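Local coordinates for protein MHC class I antigen (PDB 5H5Z) that probably presents peptides on the cell surface for immune recognition, binding them in a groove and pairing with beta-2-microglobulin, at residues A[3-8]-A[165-170]; A[97-100]-A[106-109]; A[120-125]-A[147-152]. One frame throughout, in Å; residues are numbered along the deposited sequence.

Contact 1 of 3, residues A[3-8]-A[165-170]; sequences HSLKYV and KKYVAY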
ATOM      1  N   HIS A   3      -6.961  12.746   9.336  1.00 19.41           N
ATOM      2  CA  HIS A   3      -7.190  12.276   7.981  1.00 18.25           C
ATOM      3  C   HIS A   3      -6.155  12.878   7.072  1.00 17.97           C
ATOM      4  O   HIS A   3      -5.557  13.906   7.405  1.00 21.20           O
ATOM      5  CB  HIS A   3      -8.594  12.638   7.491  1.00 20.42           C
ATOM      6  CG  HIS A   3      -9.689  12.032   8.310  1.00 21.72           C
ATOM      7  ND1 HIS A   3      -9.973  10.682   8.293  1.00 23.44           N
ATOM      8  CD2 HIS A   3     -10.554  12.587   9.192  1.00 21.09           C
ATOM      9  CE1 HIS A   3     -10.970  10.434   9.124  1.00 21.42           C
ATOM     10  NE2 HIS A   3     -11.341  11.572   9.680  1.00 22.74           N
ATOM     11  N   SER A   4      -5.941  12.238   5.927  1.00 18.13           N
ATOM     12  CA  SER A   4      -4.934  12.697   4.977  1.00 17.58           C
ATOM     13  C   SER A   4      -5.398  12.579   3.536  1.00 16.78           C
ATOM     14  O   SER A   4      -6.202  11.706   3.196  1.00 18.33           O
ATOM     15  CB  SER A   4      -3.636  11.902   5.158  1.00 19.67           C
ATOM     16  OG  SER A   4      -3.828  10.547   4.785  1.00 19.22           O
ATOM     17  N   LEU A   5      -4.872  13.468   2.697  1.00 16.35           N
ATOM     18  CA  LEU A   5      -5.053  13.428   1.255  1.00 15.97           C
ATOM     19  C   LEU A   5      -3.662  13.367   0.634  1.00 15.85           C
ATOM     20  O   LEU A   5      -2.797  14.179   0.976  1.00 17.06           O
ATOM     21  CB  LEU A   5      -5.809  14.680   0.769  1.00 16.19           C
ATOM     22  CG  LEU A   5      -5.897  14.933  -0.743  1.00 15.30           C
ATOM     23  CD1 LEU A   5      -6.563  13.791  -1.501  1.00 16.75           C
ATOM     24  CD2 LEU A   5      -6.600  16.258  -1.042  1.00 18.75           C
ATOM     25  N   LYS A   6      -3.439  12.395  -0.251  1.00 15.62           N
ATOM     26  CA  LYS A   6      -2.125  12.202  -0.871  1.00 15.77           C
ATOM     27  C   LYS A   6      -2.239  11.843  -2.343  1.00 16.33           C
ATOM     28  O   LYS A   6      -3.147  11.112  -2.758  1.00 17.52           O
ATOM     29  CB  LYS A   6      -1.333  11.086  -0.167  1.00 19.57           C
ATOM     30  CG  LYS A   6      -1.102  11.285   1.320  1.00 23.16           C
ATOM     31  CD  LYS A   6      -0.473  10.041   1.924  1.00 31.05           C
ATOM     32  CE  LYS A   6      -0.223  10.187   3.414  1.00 30.68           C
ATOM     33  NZ  LYS A   6       0.335   8.908   3.942  1.00 29.17           N
ATOM     34  N   TYR A   7      -1.303  12.364  -3.126  1.00 17.34           N
ATOM     35  CA  TYR A   7      -1.177  11.989  -4.524  1.00 16.80           C
ATOM     36  C   TYR A   7       0.188  11.380  -4.757  1.00 15.94           C
ATOM     37  O   TYR A   7       1.187  11.860  -4.225  1.00 16.76           O
ATOM     38  CB  TYR A   7      -1.414  13.198  -5.437  1.00 17.57           C
ATOM     39  CG  TYR A   7      -2.861  13.618  -5.431  1.00 17.97           C
ATOM     40  CD1 TYR A   7      -3.780  13.012  -6.281  1.00 19.16           C
ATOM     41  CD2 TYR A   7      -3.319  14.603  -4.555  1.00 18.68           C
ATOM     42  CE1 TYR A   7      -5.118  13.382  -6.277  1.00 19.85           C
ATOM     43  CE2 TYR A   7      -4.655  14.976  -4.538  1.00 19.56           C
ATOM     44  CZ  TYR A   7      -5.548  14.362  -5.402  1.00 20.17           C
ATOM     45  OH  TYR A   7      -6.877  14.720  -5.390  1.00 24.11           O
ATOM     46  N   VAL A   8       0.216  10.300  -5.530  1.00 16.24           N
ATOM     47  CA  VAL A   8       1.477   9.665  -5.922  1.00 17.98           C
ATOM     48  C   VAL A   8       1.521   9.539  -7.445  1.00 17.90           C
ATOM     49  O   VAL A   8       0.652   8.904  -8.046  1.00 20.39           O
ATOM     50  CB  VAL A   8       1.729   8.308  -5.202  1.00 22.12           C
ATOM     51  CG1 VAL A   8       1.937   8.522  -3.705  1.00 21.90           C
ATOM     52  CG2 VAL A   8       0.608   7.313  -5.458  1.00 23.46           C
ATOM     53  N   LYS A 165     -11.160  18.152   3.635  1.00 18.76           N
ATOM     54  CA  LYS A 165     -12.376  18.338   4.439  1.00 20.06           C
ATOM     55  C   LYS A 165     -13.655  17.904   3.697  1.00 21.45           C
ATOM     56  O   LYS A 165     -14.533  17.251   4.285  1.00 22.53           O
ATOM     57  CB  LYS A 165     -12.481  19.780   4.949  1.00 23.07           C
ATOM     58  CG  LYS A 165     -11.456  20.117   6.026  1.00 23.98           C
ATOM     59  CD  LYS A 165     -11.494  21.585   6.421  1.00 30.54           C
ATOM     60  CE  LYS A 165     -10.488  21.862   7.528  1.00 33.49           C
ATOM     61  NZ  LYS A 165     -10.193  23.313   7.669  1.00 38.33           N
ATOM     62  N   LYS A 166     -13.748  18.249   2.413  1.00 21.32           N
ATOM     63  CA  LYS A 166     -14.871  17.820   1.577  1.00 21.75           C
ATOM     64  C   LYS A 166     -14.929  16.298   1.445  1.00 22.82           C
ATOM     65  O   LYS A 166     -16.002  15.707   1.587  1.00 22.68           O
ATOM     66  CB  LYS A 166     -14.817  18.469   0.186  1.00 22.79           C
ATOM     67  CG  LYS A 166     -15.157  19.948   0.128  1.00 25.48           C
ATOM     68  CD  LYS A 166     -14.810  20.495  -1.252  1.00 30.21           C
ATOM     69  CE  LYS A 166     -15.855  21.470  -1.754  1.00 40.30           C
ATOM     70  NZ  LYS A 166     -17.143  20.798  -2.089  1.00 38.77           N
ATOM     71  N   TYR A 167     -13.777  15.671   1.179  1.00 23.20           N
ATOM     72  CA  TYR A 167     -13.700  14.217   1.009  1.00 19.84           C
ATOM     73  C   TYR A 167     -14.073  13.472   2.284  1.00 18.71           C
ATOM     74  O   TYR A 167     -14.754  12.442   2.231  1.00 21.71           O
ATOM     75  CB  TYR A 167     -12.301  13.776   0.537  1.00 17.15           C
ATOM     76  CG  TYR A 167     -11.857  14.381  -0.786  1.00 19.27           C
ATOM     77  CD1 TYR A 167     -12.789  14.706  -1.783  1.00 19.48           C
ATOM     78  CD2 TYR A 167     -10.506  14.610  -1.048  1.00 17.26           C
ATOM     79  CE1 TYR A 167     -12.386  15.252  -2.992  1.00 21.80           C
ATOM     80  CE2 TYR A 167     -10.091  15.167  -2.260  1.00 18.69           C
ATOM     81  CZ  TYR A 167     -11.036  15.480  -3.226  1.00 20.41           C
ATOM     82  OH  TYR A 167     -10.643  16.021  -4.430  1.00 21.46           O
ATOM     83  N   VAL A 168     -13.631  13.998   3.426  1.00 18.87           N
ATOM     84  CA  VAL A 168     -13.925  13.388   4.726  1.00 20.59           C
ATOM     85  C   VAL A 168     -15.436  13.395   4.972  1.00 24.53           C
ATOM     86  O   VAL A 168     -15.987  12.395   5.426  1.00 24.25           O
ATOM     87  CB  VAL A 168     -13.131  14.043   5.881  1.00 22.47           C
ATOM     88  CG1 VAL A 168     -13.577  13.505   7.238  1.00 23.79           C
ATOM     89  CG2 VAL A 168     -11.640  13.788   5.701  1.00 22.10           C
ATOM     90  N   ALA A 169     -16.102  14.502   4.632  1.00 23.51           N
ATOM     91  CA  ALA A 169     -17.562  14.576   4.730  1.00 24.43           C
ATOM     92  C   ALA A 169     -18.267  13.620   3.759  1.00 23.83           C
ATOM     93  O   ALA A 169     -19.212  12.926   4.144  1.00 26.37           O
ATOM     94  CB  ALA A 169     -18.048  16.007   4.537  1.00 25.49           C
ATOM     95  N   TYR A 170     -17.806  13.581   2.508  1.00 22.45           N
ATOM     96  CA  TYR A 170     -18.335  12.638   1.515  1.00 23.75           C
ATOM     97  C   TYR A 170     -18.253  11.191   2.004  1.00 22.86           C
ATOM     98  O   TYR A 170     -19.215  10.433   1.881  1.00 24.50           O
ATOM     99  CB  TYR A 170     -17.561  12.713   0.195  1.00 21.16           C
ATOM    100  CG  TYR A 170     -17.621  14.013  -0.576  1.00 22.58           C
ATOM    101  CD1 TYR A 170     -18.633  14.959  -0.362  1.00 24.04           C
ATOM    102  CD2 TYR A 170     -16.674  14.278  -1.558  1.00 23.87           C
ATOM    103  CE1 TYR A 170     -18.677  16.136  -1.095  1.00 23.07           C
ATOM    104  CE2 TYR A 170     -16.706  15.449  -2.295  1.00 23.67           C
ATOM    105  CZ  TYR A 170     -17.704  16.373  -2.061  1.00 25.62           C
ATOM    106  OH  TYR A 170     -17.716  17.524  -2.804  1.00 26.00           O
TER

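Contact 2 of 3, residues A[97-100]-A[106-109]; sequences GCEL and TQGF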
ATOM      1  N   GLY A  97       1.077  15.706  -0.304  1.00 16.62           N
ATOM      2  CA  GLY A  97      -0.187  15.584   0.383  1.00 18.13           C
ATOM      3  C   GLY A  97      -0.236  16.365   1.662  1.00 16.24           C
ATOM      4  O   GLY A  97       0.752  16.974   2.065  1.00 17.22           O
ATOM      5  N   CYS A  98      -1.401  16.325   2.302  1.00 16.37           N
ATOM      6  CA  CYS A  98      -1.651  17.095   3.504  1.00 17.35           C
ATOM      7  C   CYS A  98      -2.364  16.226   4.522  1.00 18.03           C
ATOM      8  O   CYS A  98      -3.024  15.242   4.170  1.00 20.23           O
ATOM      9  CB  CYS A  98      -2.496  18.338   3.182  1.00 18.98           C
ATOM     10  SG  CYS A  98      -4.079  18.005   2.354  1.00 22.27           S
ATOM     11  N   GLU A  99      -2.219  16.570   5.768  1.00 18.87           N
ATOM     12  CA  GLU A  99      -2.922  15.903   6.857  1.00 19.28           C
ATOM     13  C   GLU A  99      -3.646  16.910   7.716  1.00 19.87           C
ATOM     14  O   GLU A  99      -3.095  17.860   8.066  1.00 21.72           O
ATOM     15  CB  GLU A  99      -1.940  15.222   7.774  1.00 26.15           C
ATOM     16  CG  GLU A  99      -1.064  14.224   7.066  1.00 36.63           C
ATOM     17  CD  GLU A  99      -0.232  13.358   8.014  1.00 62.65           C
ATOM     18  OE1 GLU A  99      -0.528  12.164   8.057  1.00 64.50           O
ATOM     19  OE2 GLU A  99       0.714  13.845   8.663  1.00 59.12           O
ATOM     20  N   LEU A 100      -4.847  16.574   8.107  1.00 19.34           N
ATOM     21  CA  LEU A 100      -5.555  17.338   9.077  1.00 19.08           C
ATOM     22  C   LEU A 100      -5.738  16.568  10.375  1.00 19.97           C
ATOM     23  O   LEU A 100      -6.346  15.571  10.364  1.00 21.94           O
ATOM     24  CB  LEU A 100      -6.922  17.716   8.491  1.00 21.87           C
ATOM     25  CG  LEU A 100      -7.896  18.478   9.363  1.00 25.43           C
ATOM     26  CD1 LEU A 100      -7.367  19.832   9.698  1.00 26.50           C
ATOM     27  CD2 LEU A 100      -9.190  18.565   8.614  1.00 28.13           C
ATOM     28  N   THR A 106      -2.479  21.260  10.796  1.00 23.91           N
ATOM     29  CA  THR A 106      -2.260  20.651   9.521  1.00 24.42           C
ATOM     30  C   THR A 106      -0.749  20.375   9.275  1.00 24.20           C
ATOM     31  O   THR A 106       0.074  21.028   9.806  1.00 26.29           O
ATOM     32  CB  THR A 106      -2.811  21.518   8.364  1.00 27.48           C
ATOM     33  OG1 THR A 106      -2.074  22.730   8.296  1.00 30.90           O
ATOM     34  CG2 THR A 106      -4.257  21.844   8.571  1.00 28.13           C
ATOM     35  N   GLN A 107      -0.473  19.386   8.469  1.00 22.89           N
ATOM     36  CA  GLN A 107       0.885  19.076   8.043  1.00 25.80           C
ATOM     37  C   GLN A 107       0.824  18.874   6.538  1.00 23.27           C
ATOM     38  O   GLN A 107      -0.253  18.679   5.978  1.00 23.25           O
ATOM     39  CB  GLN A 107       1.408  17.803   8.728  1.00 30.64           C
ATOM     40  CG  GLN A 107       1.479  17.856  10.253  1.00 41.05           C
ATOM     41  CD  GLN A 107       2.757  18.497  10.780  1.00 52.79           C
ATOM     42  OE1 GLN A 107       3.769  18.574  10.081  1.00 60.15           O
ATOM     43  NE2 GLN A 107       2.716  18.949  12.026  1.00 56.01           N
ATOM     44  N   GLY A 108       1.973  18.925   5.877  1.00 21.92           N
ATOM     45  CA  GLY A 108       2.032  18.639   4.455  1.00 20.67           C
ATOM     46  C   GLY A 108       3.446  18.381   3.984  1.00 18.49           C
ATOM     47  O   GLY A 108       4.408  18.790   4.641  1.00 23.15           O
ATOM     48  N   PHE A 109       3.567  17.697   2.851  1.00 18.93           N
ATOM     49  CA  PHE A 109       4.868  17.364   2.266  1.00 18.55           C
ATOM     50  C   PHE A 109       4.805  17.432   0.743  1.00 18.32           C
ATOM     51  O   PHE A 109       3.725  17.327   0.156  1.00 17.47           O
ATOM     52  CB  PHE A 109       5.307  15.960   2.710  1.00 20.50           C
ATOM     53  CG  PHE A 109       4.399  14.866   2.229  1.00 20.66           C
ATOM     54  CD1 PHE A 109       3.223  14.567   2.916  1.00 22.21           C
ATOM     55  CD2 PHE A 109       4.713  14.131   1.087  1.00 21.63           C
ATOM     56  CE1 PHE A 109       2.376  13.562   2.473  1.00 24.26           C
ATOM     57  CE2 PHE A 109       3.872  13.122   0.640  1.00 23.79           C
ATOM     58  CZ  PHE A 109       2.703  12.836   1.334  1.00 26.56           C
TER

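Contact 3 of 3, residues A[120-125]-A[147-152]; sequences VSLDKN and AVAEQN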
ATOM      1  N   VAL A 120      14.556  16.155  -4.992  1.00 24.00           N
ATOM      2  CA  VAL A 120      14.299  17.400  -4.254  1.00 21.24           C
ATOM      3  C   VAL A 120      13.096  17.238  -3.313  1.00 19.62           C
ATOM      4  O   VAL A 120      12.138  16.529  -3.632  1.00 21.93           O
ATOM      5  CB  VAL A 120      14.062  18.638  -5.172  1.00 20.91           C
ATOM      6  CG1 VAL A 120      15.339  19.062  -5.884  1.00 24.15           C
ATOM      7  CG2 VAL A 120      12.939  18.388  -6.172  1.00 22.58           C
ATOM      8  N   SER A 121      13.163  17.898  -2.159  1.00 21.72           N
ATOM      9  CA  SER A 121      12.106  17.834  -1.148  1.00 22.21           C
ATOM     10  C   SER A 121      11.795  19.242  -0.673  1.00 23.18           C
ATOM     11  O   SER A 121      12.707  20.051  -0.463  1.00 21.81           O
ATOM     12  CB  SER A 121      12.545  16.984   0.052  1.00 27.14           C
ATOM     13  OG  SER A 121      13.056  15.733  -0.357  1.00 30.01           O
ATOM     14  N   LEU A 122      10.510  19.536  -0.501  1.00 22.66           N
ATOM     15  CA  LEU A 122      10.104  20.845  -0.031  1.00 21.53           C
ATOM     16  C   LEU A 122      10.322  20.993   1.468  1.00 23.65           C
ATOM     17  O   LEU A 122       9.888  20.151   2.259  1.00 24.96           O
ATOM     18  CB  LEU A 122       8.628  21.119  -0.369  1.00 22.25           C
ATOM     19  CG  LEU A 122       7.981  22.408   0.165  1.00 21.64           C
ATOM     20  CD1 LEU A 122       8.668  23.648  -0.391  1.00 23.70           C
ATOM     21  CD2 LEU A 122       6.490  22.431  -0.146  1.00 23.47           C
ATOM     22  N   ASP A 123      11.007  22.066   1.843  1.00 27.22           N
ATOM     23  CA  ASP A 123      10.944  22.579   3.200  1.00 34.11           C
ATOM     24  C   ASP A 123      10.005  23.785   3.163  1.00 35.49           C
ATOM     25  O   ASP A 123      10.390  24.867   2.701  1.00 37.26           O
ATOM     26  CB  ASP A 123      12.334  22.984   3.697  1.00 35.29           C
ATOM     27  CG  ASP A 123      12.336  23.421   5.157  1.00 46.70           C
ATOM     28  OD1 ASP A 123      11.302  23.919   5.651  1.00 49.74           O
ATOM     29  OD2 ASP A 123      13.386  23.276   5.814  1.00 49.70           O
ATOM     30  N   LYS A 124       8.772  23.604   3.630  1.00 31.64           N
ATOM     31  CA  LYS A 124       7.791  24.691   3.537  1.00 37.88           C
ATOM     32  C   LYS A 124       7.861  25.695   4.699  1.00 38.95           C
ATOM     33  O   LYS A 124       7.086  26.655   4.749  1.00 47.57           O
ATOM     34  CB  LYS A 124       6.365  24.170   3.275  1.00 40.46           C
ATOM     35  CG  LYS A 124       5.652  23.486   4.430  1.00 39.92           C
ATOM     36  CD  LYS A 124       4.190  23.263   4.058  1.00 44.33           C
ATOM     37  CE  LYS A 124       3.402  22.580   5.163  1.00 40.12           C
ATOM     38  NZ  LYS A 124       3.220  23.445   6.361  1.00 34.81           N
ATOM     39  N   ASN A 125       8.803  25.470   5.616  1.00 41.84           N
ATOM     40  CA  ASN A 125       9.125  26.451   6.650  1.00 42.48           C
ATOM     41  C   ASN A 125      10.060  27.539   6.123  1.00 40.42           C
ATOM     42  O   ASN A 125       9.861  28.722   6.399  1.00 42.59           O
ATOM     43  CB  ASN A 125       9.749  25.773   7.874  1.00 48.96           C
ATOM     44  CG  ASN A 125       8.762  24.906   8.635  1.00 40.96           C
ATOM     45  OD1 ASN A 125       7.564  24.888   8.343  1.00 53.50           O
ATOM     46  ND2 ASN A 125       9.265  24.184   9.627  1.00 42.28           N
ATOM     47  N   ALA A 147       9.490  30.646  -7.619  1.00 26.80           N
ATOM     48  CA  ALA A 147       8.615  30.638  -6.431  1.00 27.88           C
ATOM     49  C   ALA A 147       7.763  29.370  -6.284  1.00 27.25           C
ATOM     50  O   ALA A 147       6.641  29.412  -5.744  1.00 29.11           O
ATOM     51  CB  ALA A 147       7.749  31.894  -6.377  1.00 28.34           C
ATOM     52  N   VAL A 148       8.317  28.246  -6.737  1.00 29.59           N
ATOM     53  CA  VAL A 148       7.630  26.952  -6.717  1.00 28.65           C
ATOM     54  C   VAL A 148       7.269  26.518  -5.293  1.00 26.39           C
ATOM     55  O   VAL A 148       6.174  26.002  -5.068  1.00 25.93           O
ATOM     56  CB  VAL A 148       8.455  25.849  -7.432  1.00 28.72           C
ATOM     57  CG1 VAL A 148       7.786  24.486  -7.295  1.00 25.83           C
ATOM     58  CG2 VAL A 148       8.637  26.192  -8.904  1.00 27.79           C
ATOM     59  N   ALA A 149       8.183  26.732  -4.345  1.00 25.42           N
ATOM     60  CA  ALA A 149       7.936  26.410  -2.931  1.00 25.50           C
ATOM     61  C   ALA A 149       6.722  27.155  -2.388  1.00 24.97           C
ATOM     62  O   ALA A 149       5.880  26.584  -1.684  1.00 22.97           O
ATOM     63  CB  ALA A 149       9.161  26.728  -2.090  1.00 27.60           C
ATOM     64  N   GLU A 150       6.633  28.438  -2.722  1.00 26.83           N
ATOM     65  CA  GLU A 150       5.500  29.252  -2.300  1.00 27.42           C
ATOM     66  C   GLU A 150       4.174  28.703  -2.831  1.00 24.61           C
ATOM     67  O   GLU A 150       3.195  28.607  -2.078  1.00 26.45           O
ATOM     68  CB  GLU A 150       5.698  30.715  -2.719  1.00 27.53           C
ATOM     69  CG  GLU A 150       6.713  31.489  -1.881  1.00 31.81           C
ATOM     70  CD  GLU A 150       8.160  31.281  -2.309  1.00 34.72           C
ATOM     71  OE1 GLU A 150       8.439  30.379  -3.129  1.00 35.82           O
ATOM     72  OE2 GLU A 150       9.031  32.032  -1.818  1.00 39.39           O
ATOM     73  N   GLN A 151       4.147  28.339  -4.117  1.00 23.88           N
ATOM     74  CA  GLN A 151       2.931  27.816  -4.745  1.00 22.76           C
ATOM     75  C   GLN A 151       2.521  26.518  -4.069  1.00 22.91           C
ATOM     76  O   GLN A 151       1.354  26.331  -3.710  1.00 21.31           O
ATOM     77  CB  GLN A 151       3.129  27.589  -6.247  1.00 25.70           C
ATOM     78  CG  GLN A 151       1.835  27.417  -7.047  1.00 27.45           C
ATOM     79  CD  GLN A 151       1.186  26.047  -6.911  1.00 27.84           C
ATOM     80  OE1 GLN A 151      -0.045  25.928  -6.939  1.00 29.81           O
ATOM     81  NE2 GLN A 151       2.004  25.006  -6.769  1.00 26.21           N
ATOM     82  N   ASN A 152       3.503  25.633  -3.906  1.00 22.56           N
ATOM     83  CA  ASN A 152       3.298  24.325  -3.308  1.00 20.53           C
ATOM     84  C   ASN A 152       2.811  24.426  -1.864  1.00 20.62           C
ATOM     85  O   ASN A 152       1.871  23.733  -1.483  1.00 23.80           O
ATOM     86  CB  ASN A 152       4.593  23.507  -3.373  1.00 21.58           C
ATOM     87  CG  ASN A 152       4.893  22.959  -4.763  1.00 21.74           C
ATOM     88  OD1 ASN A 152       5.822  22.180  -4.917  1.00 22.68           O
ATOM     89  ND2 ASN A 152       4.109  23.350  -5.772  1.00 21.11           N
TER

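Contact 1 of 3, residues A[3-8]-A[165-170]
Val-168 on helix 165-170 meets His-3 at the start of strand 3-8, and its two methyls share one face of the imidazole. Along His-3, CB and CG both lie 3.7 Å from Val-168 CG2. Farther out, CD2 reaches Val-168 CG1 at 3.7 Å, and NE2 ends beside the same methyl. CG1 stands over the ring face, 4.0 Å from the centroid and 29° off the normal, a CH-pi contact. With CG1 anti to the backbone N of Val-168 (chi1 173°), CG2 falls near the root of the imidazole and CG1 farther out over the ring. ND1 is hydrogen-bonded to Asp-28, which probably fixes the ring's rotation.

Two residues on in the strand, Leu-5 CD2 comes to the edge of the ring of Tyr-167, the residue before Val-168, near its plane and 3.9 Å from CE2; CD1 lies equally close to that carbon. Beyond, the side chains of Tyr-7 and Tyr-167 cross at about a right angle, their OH atoms 4.1 Å apart. Both hydroxyls are hydrogen-bonded to the backbone of the bound peptide, and Tyr-167 OH also to Tyr-57. Helix resting on sheet floor, with tyrosines turned to the peptide backbone, is the hallmark of an MHC class I peptide-binding groove.

Contact 2 of 3, residues A[97-100]-A[106-109]
Four backbone hydrogen bonds join Gly-97 to Phe-109 and Glu-99 to Gln-107, two in each pair, making an antiparallel beta hairpin in the floor of the MHC class I groove. Glu-99 N reaches Gln-107 O at 2.9 Å with an angle of 166° at the hydrogen, but from above the carbonyl plane; in the return bond, Gln-107 N lies in the plane of the Glu-99 carbonyl, 3.1 Å from Glu-99 O. Between these pairs, Cys-98 and Gly-108 form a non-hydrogen-bonded pair drawn in to 4.1 Å between their CA atoms. The glycine has no side chain on the face where Cys-98 points toward helix 148-170, and SG there is disulfide-bonded to Cys-160. On that face too, Leu-100 CD1 touches Thr-106 CG2 at 3.9 Å.

The other face carries Glu-99, whose OE2 comes 4.0 Å from Gln-107 CB while the two flat end groups stand nearly perpendicular, 83° apart. Phe-109 belongs to this face and makes a cation-pi contact with Lys-59 of the beta-2-microglobulin chain. Its CG sits between backbone N and carbonyl carbon (chi1 64°), folding the ring back across Gly-97, whose N lies 3.6 Å above the ring plane, over its centre.

Contact 3 of 3, residues A[120-125]-A[147-152]
Strand 120-123 passes beside the first turn of helix 148-152 with its nearest CA atoms, those of Leu-122 and Ala-149, 6.6 Å apart and no hydrogen bond between the segments. Leu-122 carries the strand's side of the contact. Its CG stands anti to the backbone N (chi1 174°), which sends the forked end toward the helix, one methyl for each of two helix residues. CD1 presses on Ala-149, 3.6 Å from CB and 3.8 Å from CA, so the branch lies against the helix surface itself. CD2 lies 3.9 Å from CB of Asn-152, one turn farther along; the two side chains meet obliquely, and Asn-152 offers its aliphatic root rather than its amide. Trp-129 of the neighbouring strand also packs on Leu-122, Ala-149 and Asn-152, widening this apolar patch.

After the strand ends at Asp-123 the chain turns. Asp-123 OD1 accepts from Asn-125 N at 2.9 Å, an Asx turn, and the same oxygen also takes the N-H of Thr-126, so two backbone donors hold the carboxylate at the bend. On the helix side Ala-147 ends the preceding helix in a Schellman motif and is also the N-cap of the next, marking the kink between helices 134-145 and 148-170. Val-148, Gln-151 and Asn-152 pack on side chains of the bound peptide. Polar ties lie nearby: Lys-124 NZ makes a salt bridge to Glu-157, and the carbonyl oxygen of Lys-124 accepts from Lys-153 NZ. With apolar contacts alone between the two segments, groove wall and floor are joined here by shape and burial rather than by directional bonds, which come from the neighbouring lysines.

Overall arrangement
Contacts 1 and 3 both set helix 148-170 on the eight-stranded floor, near its two ends, with centres about 21 Å apart; contact 2 is made within the floor itself. Contacts 1 and 3 are buried and have no hydrogen bonds across them: contact 1 relies on methyls against an imidazole face and a tyrosine edge, contact 3 on aliphatic groups alone. Contact 2 is partly buried and built on backbone bonds. Strand 3-8 neighbours strand 97-100, where His-3 O to Leu-100 N and Leu-5 O to Cys-98 N are probable hydrogen bonds. Contact 2 reaches contact 3 more lightly, through packing of Lys-124 near Gly-108. Bound peptide touches contacts 1 and 3, beta-2-microglobulin contacts 1 and 2.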